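Local coordinates for protein TlmII (Streptoalloteichus hindustanus, PDB 4HVM) that is a condensation-domain family protein of tallysomycin biosynthesis that may bind phosphopantetheine, at residues R39-S44 against V384-F389; I47-L52 against L126-E131; D97-C102 against L388-D393; V134-V139 against M152-V157. All blocks are in the same frame, centred on the assembly; numbering follows the deposited sequence.

Interaction 1 of 4, residues R39-S44 against V384-F389. With SO4 (sulfate ion), chain F.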
loop_
_atom_site.group_PDB
_atom_site.type_symbol
_atom_site.label_atom_id
_atom_site.label_comp_id
_atom_site.label_asym_id
_atom_site.label_seq_id
_atom_site.Cartn_x
_atom_site.Cartn_y
_atom_site.Cartn_z
ATOM N N ARG A 39 6.175 7.909 4.143
ATOM C CA ARG A 39 5.099 8.495 4.931
ATOM C C ARG A 39 5.727 9.332 6.036
ATOM O O ARG A 39 6.917 9.191 6.318
ATOM C CB ARG A 39 4.212 7.404 5.533
ATOM C CG ARG A 39 3.551 6.499 4.500
ATOM C CD ARG A 39 2.601 7.273 3.607
ATOM N NE ARG A 39 2.634 6.784 2.231
ATOM C CZ ARG A 39 1.850 5.820 1.762
ATOM N NH1 ARG A 39 0.967 5.238 2.562
ATOM N NH2 ARG A 39 1.948 5.437 0.496
ATOM N N GLY A 40 4.940 10.204 6.659
ATOM C CA GLY A 40 5.466 11.060 7.707
ATOM C C GLY A 40 4.430 11.589 8.678
ATOM O O GLY A 40 3.257 11.732 8.336
ATOM N N LEU A 41 4.870 11.875 9.900
ATOM C CA LEU A 41 4.024 12.501 10.908
ATOM C C LEU A 41 4.538 13.905 11.205
ATOM O O LEU A 41 5.734 14.104 11.419
ATOM C CB LEU A 41 4.003 11.672 12.196
ATOM C CG LEU A 41 3.314 10.308 12.140
ATOM C CD1 LEU A 41 3.387 9.619 13.490
ATOM C CD2 LEU A 41 1.866 10.439 11.682
ATOM N N LEU A 42 3.634 14.877 11.212
ATOM C CA LEU A 42 4.007 16.256 11.499
ATOM C C LEU A 42 3.802 16.588 12.973
ATOM O O LEU A 42 2.690 16.490 13.490
ATOM C CB LEU A 42 3.200 17.219 10.628
ATOM C CG LEU A 42 3.298 18.705 10.972
ATOM C CD1 LEU A 42 4.733 19.192 10.883
ATOM C CD2 LEU A 42 2.401 19.514 10.055
ATOM N N GLY A 43 4.879 16.977 13.645
ATOM C CA GLY A 43 4.802 17.390 15.034
ATOM C C GLY A 43 4.841 18.901 15.154
ATOM O O GLY A 43 5.610 19.569 14.459
ATOM N N SER A 44 4.011 19.447 16.035
ATOM C CA SER A 44 3.941 20.890 16.207
ATOM C C SER A 44 3.897 21.282 17.679
ATOM O O SER A 44 3.040 20.817 18.428
ATOM C CB SER A 44 2.722 21.455 15.477
ATOM O OG SER A 44 2.763 22.873 15.444
ATOM N N VAL A 384 2.264 18.309 22.555
ATOM C CA VAL A 384 2.665 18.449 21.160
ATOM C C VAL A 384 1.637 17.844 20.209
ATOM O O VAL A 384 1.260 16.682 20.347
ATOM C CB VAL A 384 4.037 17.797 20.903
ATOM C CG1 VAL A 384 4.343 17.762 19.411
ATOM C CG2 VAL A 384 5.119 18.543 21.666
ATOM N N SER A 385 1.180 18.638 19.247
ATOM C CA SER A 385 0.213 18.163 18.264
ATOM C C SER A 385 0.873 17.234 17.251
ATOM O O SER A 385 1.969 17.510 16.767
ATOM C CB SER A 385 -0.434 19.343 17.541
ATOM O OG SER A 385 -1.309 18.892 16.526
ATOM N N ILE A 386 0.204 16.130 16.934
ATOM C CA ILE A 386 0.715 15.178 15.953
ATOM C C ILE A 386 -0.352 14.810 14.926
ATOM O O ILE A 386 -1.426 14.324 15.280
ATOM C CB ILE A 386 1.235 13.894 16.624
ATOM C CG1 ILE A 386 2.429 14.206 17.530
ATOM C CG2 ILE A 386 1.624 12.868 15.575
ATOM C CD1 ILE A 386 2.980 12.984 18.237
ATOM N N GLU A 387 -0.051 15.052 13.654
ATOM C CA GLU A 387 -0.973 14.746 12.567
ATOM C C GLU A 387 -0.222 14.125 11.399
ATOM O O GLU A 387 1.005 14.193 11.334
ATOM C CB GLU A 387 -1.693 16.014 12.101
ATOM C CG GLU A 387 -0.759 17.080 11.528
ATOM C CD GLU A 387 -1.468 18.388 11.227
ATOM O OE1 GLU A 387 -0.940 19.181 10.419
ATOM O OE2 GLU A 387 -2.547 18.628 11.808
ATOM N N LEU A 388 -0.962 13.511 10.482
ATOM C CA LEU A 388 -0.369 12.954 9.274
ATOM C C LEU A 388 0.186 14.086 8.419
ATOM O O LEU A 388 -0.383 15.176 8.378
ATOM C CB LEU A 388 -1.402 12.147 8.486
ATOM C CG LEU A 388 -1.531 10.652 8.797
ATOM C CD1 LEU A 388 -1.859 10.403 10.261
ATOM C CD2 LEU A 388 -2.578 10.016 7.896
ATOM N N PHE A 389 1.301 13.828 7.746
ATOM C CA PHE A 389 1.956 14.863 6.954
ATOM C C PHE A 389 1.832 14.631 5.452
ATOM O O PHE A 389 2.498 13.757 4.896
ATOM C CB PHE A 389 3.430 15.004 7.346
ATOM C CG PHE A 389 4.184 15.984 6.497
ATOM C CD1 PHE A 389 3.889 17.336 6.554
ATOM C CD2 PHE A 389 5.176 15.557 5.633
ATOM C CE1 PHE A 389 4.572 18.245 5.767
ATOM C CE2 PHE A 389 5.864 16.461 4.845
ATOM C CZ PHE A 389 5.561 17.806 4.912
HETATM S S SO4 F . 3.032 4.224 -2.315
HETATM O O1 SO4 F . 2.295 5.061 -3.260
HETATM O O2 SO4 F . 3.822 3.226 -3.031
HETATM O O3 SO4 F . 3.926 5.070 -1.528
HETATM O O4 SO4 F . 2.088 3.540 -1.434
HETATM O O HOH W 1 2.267 10.789 5.603
#
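Leu42 and Glu387 sit opposite one another as a hydrogen-bonded antiparallel pair, Leu42 N donating to Glu387 O (2.7 Å) and Glu387 N returning the bond to Leu42 O (3.1 Å). The same exchange recurs at Ser44 and Ser385. The well-packed part lies around Gly40 to Leu42. Phe389 N bonds to Gly40 O at 2.9 Å from above the carbonyl plane, and Phe389 CB rests 4.0 Å from Leu42 CB. With CG anti to its backbone N (chi1 176°), Phe389 sends its ring away from strand 36-44, toward Cys102 and Val103 of helix 98-110. Leu41 and Leu388 start out in diverging directions, but their tips still meet, Leu41 CD2 lying 4.0 Å from Leu388 CD1. Trp158 and Leu154 of helix 147-161 cover Leu41. Strand 385-388 joins a five-stranded mixed sheet as its edge strand within this chain, brought in from far along the sequence, probably as in the crossover segment of related condensation domains. Its outer positions are looser. Glu387 is exposed, yet it runs alongside Leu42 in the same direction, bringing Glu387 OE1 to 3.4 Å from Leu42 CD2. Ser385 and Ile386 are likewise exposed. At the Arg39 end of the segment, a water accepts from Gly40 N and donates to Phe389 O, and Arg39 NH2 forms weak bonds to a sulfate that was probably picked up from the crystallisation solution.

Interaction 2 of 4, residues I47-L52 against L126-E131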
loop_
_atom_site.group_PDB
_atom_site.type_symbol
_atom_site.label_atom_id
_atom_site.label_comp_id
_atom_site.label_asym_id
_atom_site.label_seq_id
_atom_site.Cartn_x
_atom_site.Cartn_y
_atom_site.Cartn_z
ATOM N N ILE A 47 9.501 21.140 20.607
ATOM C CA ILE A 47 10.068 19.823 20.335
ATOM C C ILE A 47 11.587 19.814 20.487
ATOM O O ILE A 47 12.289 20.607 19.859
ATOM C CB ILE A 47 9.700 19.340 18.915
ATOM C CG1 ILE A 47 8.181 19.315 18.731
ATOM C CG2 ILE A 47 10.302 17.967 18.642
ATOM C CD1 ILE A 47 7.748 19.028 17.307
ATOM N N ASP A 48 12.087 18.919 21.330
ATOM C CA ASP A 48 13.525 18.739 21.501
ATOM C C ASP A 48 14.052 17.780 20.432
ATOM O O ASP A 48 13.777 16.578 20.471
ATOM C CB ASP A 48 13.820 18.200 22.901
ATOM C CG ASP A 48 15.273 18.366 23.306
ATOM O OD1 ASP A 48 16.117 18.669 22.435
ATOM O OD2 ASP A 48 15.570 18.182 24.506
ATOM N N ASP A 49 14.800 18.321 19.474
ATOM C CA ASP A 49 15.304 17.532 18.353
ATOM C C ASP A 49 16.189 16.373 18.795
ATOM O O ASP A 49 16.038 15.250 18.316
ATOM C CB ASP A 49 16.065 18.416 17.363
ATOM C CG ASP A 49 15.144 19.262 16.506
ATOM O OD1 ASP A 49 13.920 19.008 16.511
ATOM O OD2 ASP A 49 15.652 20.173 15.817
ATOM N N ASP A 50 17.110 16.653 19.711
ATOM C CA ASP A 50 18.034 15.639 20.202
ATOM C C ASP A 50 17.291 14.524 20.923
ATOM O O ASP A 50 17.664 13.355 20.830
ATOM C CB ASP A 50 19.075 16.273 21.126
ATOM C CG ASP A 50 19.967 17.266 20.403
ATOM O OD1 ASP A 50 20.441 16.939 19.292
ATOM O OD2 ASP A 50 20.187 18.374 20.941
ATOM N N ARG A 51 16.234 14.895 21.639
ATOM C CA ARG A 51 15.415 13.923 22.349
ATOM C C ARG A 51 14.652 13.062 21.352
ATOM O O ARG A 51 14.509 11.855 21.540
ATOM C CB ARG A 51 14.438 14.624 23.294
ATOM C CG ARG A 51 13.568 13.673 24.098
ATOM C CD ARG A 51 14.408 12.816 25.031
ATOM N NE ARG A 51 13.671 11.661 25.540
ATOM C CZ ARG A 51 13.709 10.449 24.992
ATOM N NH1 ARG A 51 14.450 10.226 23.913
ATOM N NH2 ARG A 51 13.007 9.457 25.523
ATOM N N LEU A 52 14.163 13.693 20.289
ATOM C CA LEU A 52 13.439 12.984 19.245
ATOM C C LEU A 52 14.379 12.090 18.445
ATOM O O LEU A 52 14.013 10.978 18.060
ATOM C CB LEU A 52 12.733 13.973 18.319
ATOM C CG LEU A 52 11.878 13.380 17.195
ATOM C CD1 LEU A 52 10.781 12.477 17.746
ATOM C CD2 LEU A 52 11.286 14.492 16.349
ATOM N N LEU A 126 14.306 13.170 10.276
ATOM C CA LEU A 126 13.897 14.170 11.255
ATOM C C LEU A 126 14.065 15.547 10.617
ATOM O O LEU A 126 15.156 16.116 10.624
ATOM C CB LEU A 126 14.738 14.049 12.530
ATOM C CG LEU A 126 14.201 14.665 13.824
ATOM C CD1 LEU A 126 14.820 13.969 15.022
ATOM C CD2 LEU A 126 14.469 16.161 13.889
ATOM N N VAL A 127 12.982 16.072 10.054
ATOM C CA VAL A 127 13.047 17.316 9.295
ATOM C C VAL A 127 12.370 18.452 10.052
ATOM O O VAL A 127 11.172 18.392 10.327
ATOM C CB VAL A 127 12.370 17.166 7.919
ATOM C CG1 VAL A 127 12.721 18.338 7.025
ATOM C CG2 VAL A 127 12.773 15.856 7.258
ATOM N N ARG A 128 13.138 19.484 10.389
ATOM C CA ARG A 128 12.581 20.653 11.062
ATOM C C ARG A 128 12.182 21.719 10.044
ATOM O O ARG A 128 12.996 22.134 9.219
ATOM C CB ARG A 128 13.565 21.229 12.085
ATOM C CG ARG A 128 13.081 22.519 12.731
ATOM C CD ARG A 128 13.883 22.882 13.971
ATOM N NE ARG A 128 13.571 22.017 15.107
ATOM C CZ ARG A 128 12.576 22.235 15.962
ATOM N NH1 ARG A 128 11.782 23.286 15.812
ATOM N NH2 ARG A 128 12.372 21.394 16.969
ATOM N N LEU A 129 10.928 22.155 10.114
ATOM C CA LEU A 129 10.386 23.113 9.154
ATOM C C LEU A 129 10.396 24.544 9.690
ATOM O O LEU A 129 10.549 25.499 8.928
ATOM C CB LEU A 129 8.959 22.721 8.771
ATOM C CG LEU A 129 8.735 21.267 8.355
ATOM C CD1 LEU A 129 7.297 21.057 7.910
ATOM C CD2 LEU A 129 9.702 20.865 7.255
ATOM N N SER A 130 10.224 24.682 11.000
ATOM C CA SER A 130 10.183 25.991 11.639
ATOM C C SER A 130 10.536 25.873 13.116
ATOM O O SER A 130 11.106 24.873 13.549
ATOM C CB SER A 130 8.797 26.621 11.484
ATOM O OG SER A 130 7.791 25.786 12.033
ATOM N N GLU A 131 10.188 26.896 13.888
ATOM C CA GLU A 131 10.478 26.903 15.316
ATOM C C GLU A 131 9.526 26.000 16.092
ATOM O O GLU A 131 9.781 25.666 17.250
ATOM C CB GLU A 131 10.418 28.327 15.863
ATOM C CG GLU A 131 11.392 29.275 15.188
ATOM C CD GLU A 131 12.827 28.778 15.255
ATOM O OE1 GLU A 131 13.519 28.814 14.215
ATOM O OE2 GLU A 131 13.263 28.358 16.347
#
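Arg128 grips the carboxylate of Asp49 side-on, a two-nitrogen salt bridge that fastens the first turn of helix 49-62 to strand 122-128, an inner strand of the mixed sheet of this condensation-type fold. Arg128 NE reaches Asp49 OD2 on its syn side at 2.9 Å, whereas Arg128 NH2 comes to Asp49 OD1 from above the carboxylate plane, also at 2.9 Å. The two planes are 45° apart, although both oxygens lie near the plane of the guanidinium. Arg128 NH2 also lies 3.0 Å from Ile47 O, just ahead of the helix. Beside the charged pair an apolar contact begins: Leu126 lies obliquely across Leu52, Leu126 CD1 being 3.7 Å from Leu52 CG and equally 3.7 Å from Asp49 O.

A second shell sets this group in place. On the helix side, Asp48 occupies the N-cap position, its N bonded to Tyr161 OH. Val134 on the next strand packs against Arg128, and backbone bonds to Ser90 and Leu92 hold the arginine in the sheet. Its side chain runs extended until it bends at chi3 (-73°), which turns the NE/NH2 edge of the guanidinium to the carboxylate; Arg128 NH1 then donates to Ser130 O at 2.8 Å, limiting rotation of the head.

Interaction 3 of 4, residues D97-C102 against L388-D393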
loop_
_atom_site.group_PDB
_atom_site.type_symbol
_atom_site.label_atom_id
_atom_site.label_comp_id
_atom_site.label_asym_id
_atom_site.label_seq_id
_atom_site.Cartn_x
_atom_site.Cartn_y
_atom_site.Cartn_z
ATOM N N ASP A 97 8.740 28.034 1.787
ATOM C CA ASP A 97 7.700 27.017 1.925
ATOM C C ASP A 97 8.317 25.692 2.360
ATOM O O ASP A 97 8.516 24.801 1.536
ATOM C CB ASP A 97 6.950 26.835 0.603
ATOM C CG ASP A 97 5.672 26.020 0.754
ATOM O OD1 ASP A 97 5.463 25.389 1.813
ATOM O OD2 ASP A 97 4.872 26.009 -0.206
ATOM N N PRO A 98 8.608 25.557 3.663
ATOM C CA PRO A 98 9.295 24.384 4.216
ATOM C C PRO A 98 8.540 23.075 3.984
ATOM O O PRO A 98 9.173 22.044 3.761
ATOM C CB PRO A 98 9.360 24.694 5.716
ATOM C CG PRO A 98 9.246 26.178 5.805
ATOM C CD PRO A 98 8.308 26.554 4.704
ATOM N N GLN A 99 7.212 23.115 4.032
ATOM C CA GLN A 99 6.416 21.897 3.889
ATOM C C GLN A 99 6.502 21.295 2.488
ATOM O O GLN A 99 6.569 20.072 2.333
ATOM C CB GLN A 99 4.957 22.139 4.286
ATOM C CG GLN A 99 4.777 22.508 5.755
ATOM C CD GLN A 99 3.373 22.231 6.266
ATOM O OE1 GLN A 99 2.482 21.870 5.498
ATOM N NE2 GLN A 99 3.173 22.393 7.571
ATOM N N ALA A 100 6.504 22.152 1.473
ATOM C CA ALA A 100 6.622 21.687 0.097
ATOM C C ALA A 100 7.988 21.063 -0.143
ATOM O O ALA A 100 8.118 20.138 -0.943
ATOM C CB ALA A 100 6.392 22.833 -0.876
ATOM N N ARG A 101 9.000 21.573 0.553
ATOM C CA ARG A 101 10.362 21.072 0.415
ATOM C C ARG A 101 10.513 19.721 1.096
ATOM O O ARG A 101 11.239 18.848 0.616
ATOM C CB ARG A 101 11.359 22.061 1.015
ATOM C CG ARG A 101 11.209 23.487 0.524
ATOM C CD ARG A 101 11.627 23.639 -0.923
ATOM N NE ARG A 101 10.555 23.321 -1.864
ATOM C CZ ARG A 101 9.642 24.191 -2.285
ATOM N NH1 ARG A 101 8.712 23.808 -3.150
ATOM N NH2 ARG A 101 9.654 25.442 -1.842
ATOM N N CYS A 102 9.824 19.556 2.222
ATOM C CA CYS A 102 9.899 18.320 2.991
ATOM C C CYS A 102 9.327 17.151 2.196
ATOM O O CYS A 102 9.795 16.017 2.309
ATOM C CB CYS A 102 9.164 18.475 4.322
ATOM S SG CYS A 102 9.364 17.072 5.437
ATOM N N LEU A 388 -0.962 13.511 10.482
ATOM C CA LEU A 388 -0.369 12.954 9.274
ATOM C C LEU A 388 0.186 14.086 8.419
ATOM O O LEU A 388 -0.383 15.176 8.378
ATOM C CB LEU A 388 -1.402 12.147 8.486
ATOM C CG LEU A 388 -1.531 10.652 8.797
ATOM C CD1 LEU A 388 -1.859 10.403 10.261
ATOM C CD2 LEU A 388 -2.578 10.016 7.896
ATOM N N PHE A 389 1.301 13.828 7.746
ATOM C CA PHE A 389 1.956 14.863 6.954
ATOM C C PHE A 389 1.832 14.631 5.452
ATOM O O PHE A 389 2.498 13.757 4.896
ATOM C CB PHE A 389 3.430 15.004 7.346
ATOM C CG PHE A 389 4.184 15.984 6.497
ATOM C CD1 PHE A 389 3.889 17.336 6.554
ATOM C CD2 PHE A 389 5.176 15.557 5.633
ATOM C CE1 PHE A 389 4.572 18.245 5.767
ATOM C CE2 PHE A 389 5.864 16.461 4.845
ATOM C CZ PHE A 389 5.561 17.806 4.912
ATOM N N ARG A 390 0.973 15.424 4.813
ATOM C CA ARG A 390 0.827 15.439 3.357
ATOM C C ARG A 390 0.738 14.043 2.749
ATOM O O ARG A 390 1.374 13.763 1.735
ATOM C CB ARG A 390 1.983 16.212 2.710
ATOM C CG ARG A 390 2.059 17.686 3.091
ATOM C CD ARG A 390 1.063 18.530 2.305
ATOM N NE ARG A 390 1.184 19.949 2.628
ATOM C CZ ARG A 390 2.010 20.790 2.011
ATOM N NH1 ARG A 390 2.793 20.359 1.032
ATOM N NH2 ARG A 390 2.053 22.066 2.374
ATOM N N GLU A 391 -0.042 13.169 3.379
ATOM C CA GLU A 391 -0.162 11.787 2.925
ATOM C C GLU A 391 -0.585 11.694 1.460
ATOM O O GLU A 391 -0.120 10.824 0.726
ATOM C CB GLU A 391 -1.139 11.012 3.810
ATOM C CG GLU A 391 -1.190 9.520 3.516
ATOM C CD GLU A 391 -2.139 8.776 4.436
ATOM O OE1 GLU A 391 -3.325 9.164 4.518
ATOM O OE2 GLU A 391 -1.695 7.804 5.082
ATOM N N ALA A 392 -1.453 12.610 1.040
ATOM C CA ALA A 392 -1.939 12.650 -0.335
ATOM C C ALA A 392 -0.825 12.909 -1.346
ATOM O O ALA A 392 -0.885 12.438 -2.482
ATOM C CB ALA A 392 -3.023 13.696 -0.475
ATOM N N ASP A 393 0.186 13.663 -0.928
ATOM C CA ASP A 393 1.286 14.028 -1.816
ATOM C C ASP A 393 2.435 13.021 -1.753
ATOM O O ASP A 393 3.230 12.916 -2.685
ATOM C CB ASP A 393 1.795 15.439 -1.500
ATOM C CG ASP A 393 0.778 16.515 -1.837
ATOM O OD1 ASP A 393 -0.042 16.297 -2.759
ATOM O OD2 ASP A 393 0.807 17.582 -1.186
#
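Gln99 and Arg390 bring two helix starts together, their CA atoms 8.6 Å apart: Gln99 lies in the first turn of helix 98-110, and Arg390, with left-handed backbone angles, holds the N-cap position of helix 391-394. The side chains then divide into an aromatic part and a polar part. In the first, the Phe389 ring presents its rim to the helix, with Gln99 O near the ring plane and 3.6 Å from Phe389 CZ. Cys102 adds a sulfur-aromatic contact, SG lying 4.5 Å from the ring centroid and 50° off the normal, an oblique approach rather than a stack. Arg390 contributes to this arrangement through its own CG, which sits 3.7 Å above one face of the ring, displaced toward the rim.

In the polar part, the side chains of Gln99 and Arg390 stand roughly perpendicular. Arg390 bends at chi2 (-80°) and lays its guanidinium so that Gln99 CB comes over one face, 3.5 Å from Arg390 NH2. The Gln99 amide, turned 61° from the guanidinium plane, brings Gln99 OE1 to 3.2 Å from the same Arg390 NH2. Asp97, the N-cap of helix 98-110, accepts a weak capping bond from Ala100 N; Asp97 OD1 is 4.8 Å from Arg390 NH2, so the opposite charges may attract without touching.

The contact joins helix 98-110 to the turn that follows edge strand 385-388. Val135 of strand 133-141 touches the Phe389 ring and Leu129 packs on Gln99, while Leu424 of strand 417-424, in the six-stranded sheet, lies against Arg390.

Interaction 4 of 4, residues V134-V139 against M152-V157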
loop_
_atom_site.group_PDB
_atom_site.type_symbol
_atom_site.label_atom_id
_atom_site.label_comp_id
_atom_site.label_asym_id
_atom_site.label_seq_id
_atom_site.Cartn_x
_atom_site.Cartn_y
_atom_site.Cartn_z
ATOM N N VAL A 134 8.095 20.071 13.205
ATOM C CA VAL A 134 9.080 19.054 12.854
ATOM C C VAL A 134 8.389 17.859 12.211
ATOM O O VAL A 134 7.419 17.332 12.753
ATOM C CB VAL A 134 9.847 18.558 14.090
ATOM C CG1 VAL A 134 10.771 17.408 13.715
ATOM C CG2 VAL A 134 10.632 19.692 14.716
ATOM N N VAL A 135 8.887 17.434 11.054
ATOM C CA VAL A 135 8.349 16.256 10.384
ATOM C C VAL A 135 9.206 15.024 10.647
ATOM O O VAL A 135 10.412 15.032 10.401
ATOM C CB VAL A 135 8.222 16.466 8.864
ATOM C CG1 VAL A 135 7.918 15.147 8.167
ATOM C CG2 VAL A 135 7.146 17.494 8.560
ATOM N N LEU A 136 8.575 13.973 11.158
ATOM C CA LEU A 136 9.229 12.680 11.300
ATOM C C LEU A 136 8.773 11.791 10.157
ATOM O O LEU A 136 7.617 11.376 10.115
ATOM C CB LEU A 136 8.869 12.032 12.635
ATOM C CG LEU A 136 9.482 10.652 12.887
ATOM C CD1 LEU A 136 10.950 10.743 13.300
ATOM C CD2 LEU A 136 8.672 9.890 13.918
ATOM N N GLY A 137 9.672 11.504 9.226
ATOM C CA GLY A 137 9.312 10.721 8.061
ATOM C C GLY A 137 10.021 9.383 7.998
ATOM O O GLY A 137 11.102 9.216 8.560
ATOM N N VAL A 138 9.404 8.428 7.312
ATOM C CA VAL A 138 10.019 7.124 7.103
ATOM C C VAL A 138 10.057 6.786 5.616
ATOM O O VAL A 138 9.072 6.960 4.896
ATOM C CB VAL A 138 9.295 6.004 7.896
ATOM C CG1 VAL A 138 7.818 5.935 7.526
ATOM C CG2 VAL A 138 9.968 4.662 7.668
ATOM N N VAL A 139 11.214 6.325 5.158
ATOM C CA VAL A 139 11.371 5.863 3.785
ATOM C C VAL A 139 11.802 4.405 3.822
ATOM O O VAL A 139 12.935 4.100 4.192
ATOM C CB VAL A 139 12.420 6.691 3.036
ATOM C CG1 VAL A 139 12.572 6.187 1.612
ATOM C CG2 VAL A 139 12.038 8.161 3.050
HETATM N N MSE A 152 3.071 2.549 12.226
HETATM C CA MSE A 152 3.371 1.888 13.491
HETATM C C MSE A 152 4.747 2.332 13.967
HETATM O O MSE A 152 4.927 2.721 15.124
HETATM C CB MSE A 152 3.337 0.364 13.340
HETATM C CG MSE A 152 1.968 -0.205 13.010
HETATM SE SE MSE A 152 1.919 -2.155 13.084
HETATM C CE MSE A 152 2.076 -2.349 15.012
ATOM N N VAL A 153 5.712 2.287 13.053
ATOM C CA VAL A 153 7.080 2.686 13.357
ATOM C C VAL A 153 7.154 4.164 13.717
ATOM O O VAL A 153 7.786 4.536 14.705
ATOM C CB VAL A 153 8.034 2.397 12.177
ATOM C CG1 VAL A 153 9.411 2.991 12.438
ATOM C CG2 VAL A 153 8.140 0.904 11.939
ATOM N N LEU A 154 6.500 5.003 12.917
ATOM C CA LEU A 154 6.472 6.441 13.169
ATOM C C LEU A 154 5.813 6.756 14.507
ATOM O O LEU A 154 6.262 7.642 15.236
ATOM C CB LEU A 154 5.745 7.178 12.041
ATOM C CG LEU A 154 6.462 7.260 10.692
ATOM C CD1 LEU A 154 5.606 7.983 9.665
ATOM C CD2 LEU A 154 7.806 7.946 10.847
ATOM N N GLY A 155 4.746 6.029 14.821
ATOM C CA GLY A 155 4.060 6.201 16.088
ATOM C C GLY A 155 4.928 5.766 17.251
ATOM O O GLY A 155 4.919 6.389 18.313
ATOM N N ALA A 156 5.687 4.694 17.044
ATOM C CA ALA A 156 6.563 4.157 18.079
ATOM C C ALA A 156 7.674 5.135 18.460
ATOM O O ALA A 156 8.102 5.181 19.615
ATOM C CB ALA A 156 7.159 2.829 17.632
ATOM N N VAL A 157 8.136 5.916 17.487
ATOM C CA VAL A 157 9.176 6.908 17.735
ATOM C C VAL A 157 8.659 8.016 18.647
ATOM O O VAL A 157 9.339 8.429 19.585
ATOM C CB VAL A 157 9.710 7.516 16.424
ATOM C CG1 VAL A 157 10.732 8.601 16.720
ATOM C CG2 VAL A 157 10.318 6.431 15.547
#
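Leu136 and Val138, alternate residues of strand 133-141, face Leu154 and Val157 of helix 147-161; over these short segments the axes approach to 8.8 Å, at 143° between their N-to-C directions. Val138 and Leu154 are the nearest CA pair, 7.1 Å apart. No hydrogen bond crosses; the contact is made by buried aliphatic groups.

Leu154 reaches between the two strand residues. The side chains of Leu136 and Leu154 run antiparallel alongside each other, and Leu136 CD2 meets Leu154 CD2 at 3.7 Å, while Leu154 CD2 also stands 3.5 Å from Leu136 O. Gly137, between Leu136 and Val138 in the strand, places no side chain on either face. CG of Leu136 stands anti to the backbone N (chi1 179°), directing the branch toward the helix, where Leu136 CD2 lies 3.6 Å from Val157 CB and 3.5 Å from Leu154 O.

The strand, a connecting loop and then a helix returning over one face of the sheet form a beta-loop-alpha unit. In condensation domains this connection carries the HHxxxDG motif, of which a degenerate form appears to be present here. Toward the loop end of the strand, Val138 meets Leu154 at a slant, Val138 CG1 being 3.7 Å from Leu154 CG. Val138 CG1 takes the position between backbone N and carbonyl carbon (chi1 57°), which aims it at this leucine. Leu41 of strand 36-44 lies beside Leu154, while Leu52 and Val59 of helix 49-62 pack on Val157.

In the fold
Three of the four contacts hang on one sheet: strand 133-141 of interaction 4 lies between strand 36-44 of interaction 1 and strand 122-128 of interaction 2. The first join is seen in Gly43 N to Val134 O (2.7 Å), the second in Val127 O to Val135 N (2.6 Å). Interactions 2 and 4 use helices on one face of the sheet; interaction 3 lies on the other, where Cys102 SG is 3.6 Å from Val135 CG1. Interactions 1 and 3 share Phe389, their centres about 10 Å apart. Among the four, the bound sulfate appears with interaction 1, at the guanidinium of Arg39.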